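PDB 4TZM: protein HTP-2 from Caenorhabditis elegans, which is a HORMA domain protein of the meiotic chromosome axis that binds a closure motif peptide from its partner HTP-3, probably helping to assemble the axis. Local coordinates for residues E187-P190 and A191-A195. Numbering follows the deposited sequence.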
loop_
_atom_site.group_PDB
_atom_site.type_symbol
_atom_site.label_atom_id
_atom_site.label_comp_id
_atom_site.label_asym_id
_atom_site.label_seq_id
_atom_site.Cartn_x
_atom_site.Cartn_y
_atom_site.Cartn_z
ATOM N N GLU A 187 2.016 13.338 -15.598
ATOM C CA GLU A 187 1.037 13.847 -16.548
ATOM C C GLU A 187 -0.326 13.250 -16.211
ATOM O O GLU A 187 -0.398 12.203 -15.564
ATOM C CB GLU A 187 1.425 13.490 -17.985
ATOM C CG GLU A 187 2.033 14.627 -18.794
ATOM C CD GLU A 187 2.063 14.317 -20.279
ATOM O OE1 GLU A 187 1.672 13.192 -20.658
ATOM O OE2 GLU A 187 2.469 15.197 -21.068
ATOM N N PRO A 188 -1.414 13.916 -16.636
ATOM C CA PRO A 188 -2.748 13.331 -16.455
ATOM C C PRO A 188 -2.891 12.013 -17.209
ATOM O O PRO A 188 -2.254 11.843 -18.248
ATOM C CB PRO A 188 -3.685 14.392 -17.042
ATOM C CG PRO A 188 -2.894 15.687 -16.981
ATOM C CD PRO A 188 -1.467 15.279 -17.200
ATOM N N LEU A 189 -3.708 11.100 -16.691
ATOM C CA LEU A 189 -3.984 9.847 -17.383
ATOM C C LEU A 189 -4.753 10.119 -18.673
ATOM O O LEU A 189 -5.481 11.110 -18.766
ATOM C CB LEU A 189 -4.773 8.891 -16.480
ATOM C CG LEU A 189 -3.970 8.136 -15.419
ATOM C CD1 LEU A 189 -4.886 7.309 -14.527
ATOM C CD2 LEU A 189 -2.926 7.252 -16.081
ATOM N N PRO A 190 -4.575 9.250 -19.685
ATOM C CA PRO A 190 -5.314 9.378 -20.946
ATOM C C PRO A 190 -6.829 9.328 -20.744
ATOM O O PRO A 190 -7.295 8.945 -19.668
ATOM C CB PRO A 190 -4.834 8.170 -21.759
ATOM C CG PRO A 190 -3.482 7.868 -21.214
ATOM C CD PRO A 190 -3.575 8.169 -19.743
ATOM N N ALA A 191 -7.584 9.707 -21.772
ATOM C CA ALA A 191 -9.039 9.788 -21.672
ATOM C C ALA A 191 -9.679 8.417 -21.492
ATOM O O ALA A 191 -10.759 8.299 -20.914
ATOM C CB ALA A 191 -9.614 10.481 -22.903
ATOM N N GLU A 192 -9.009 7.383 -21.989
ATOM C CA GLU A 192 -9.524 6.025 -21.883
ATOM C C GLU A 192 -8.511 5.097 -21.228
ATOM O O GLU A 192 -7.354 5.029 -21.649
ATOM C CB GLU A 192 -9.909 5.490 -23.262
ATOM C CG GLU A 192 -11.029 6.261 -23.934
ATOM C CD GLU A 192 -11.392 5.690 -25.289
ATOM O OE1 GLU A 192 -10.586 4.911 -25.839
ATOM O OE2 GLU A 192 -12.487 6.013 -25.800
ATOM N N PHE A 193 -8.950 4.386 -20.194
ATOM C CA PHE A 193 -8.088 3.428 -19.514
ATOM C C PHE A 193 -8.882 2.433 -18.674
ATOM O O PHE A 193 -10.045 2.668 -18.344
ATOM C CB PHE A 193 -7.061 4.152 -18.631
ATOM C CG PHE A 193 -7.672 5.036 -17.577
ATOM C CD1 PHE A 193 -8.109 4.509 -16.369
ATOM C CD2 PHE A 193 -7.788 6.400 -17.786
ATOM C CE1 PHE A 193 -8.666 5.325 -15.398
ATOM C CE2 PHE A 193 -8.342 7.223 -16.820
ATOM C CZ PHE A 193 -8.781 6.686 -15.625
ATOM N N THR A 194 -8.236 1.321 -18.341
ATOM C CA THR A 194 -8.786 0.334 -17.420
ATOM C C THR A 194 -7.899 0.239 -16.183
ATOM O O THR A 194 -6.707 -0.042 -16.294
ATOM C CB THR A 194 -8.897 -1.057 -18.068
ATOM O OG1 THR A 194 -9.804 -1.001 -19.175
ATOM C CG2 THR A 194 -9.402 -2.075 -17.060
ATOM N N ALA A 195 -8.474 0.485 -15.010
ATOM C CA ALA A 195 -7.721 0.371 -13.765
ATOM C C ALA A 195 -8.002 -0.970 -13.093
ATOM O O ALA A 195 -9.150 -1.403 -13.016
ATOM C CB ALA A 195 -8.054 1.521 -12.827
#
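L189 and F193, four residues apart, meet side chain to side chain where the chain turns into strand 193-201. Methyl CD1 of L189 sits over one face of the F193 ring, 4.2 Å from the centroid and 14° off the normal, a CH-pi contact set slightly toward the rim beside CZ and CE2. Nearer the backbone, CB of L189 packs 4.0 Å from F193 CE2, and the two side chains cross at about a right angle. F193 makes this possible by placing CG between its backbone N and carbonyl carbon (chi1 59°), which swings the ring back over the turn. P190 O lies in the plane of the same ring at its edge, 3.2 Å from F193 CD2, so ring C-H groups face a carbonyl oxygen. At the outer bend, the P190 ring lies against the following backbone, its CB 4.0 Å from E192 O, while the CB atoms of A191 and E192 point away from 187-190, though that of A191 still brushes P190 C. Cutting F193 back to an alanine would probably leave L189 CD1 without an aromatic face to lie on, P190 O without its ring edge, and a gap inside the turn. L189 also touches R57 and I59, and E187 O accepts a hydrogen bond from R57 NH1, tying the loop to the segment after helix 35-56. Beyond the turn, which follows helix 164-185, strand 193-201 pairs antiparallel with 105-113, and F193, T194 and A195 pair antiparallel with the bound closure-motif peptide, extending the HORMA sheet.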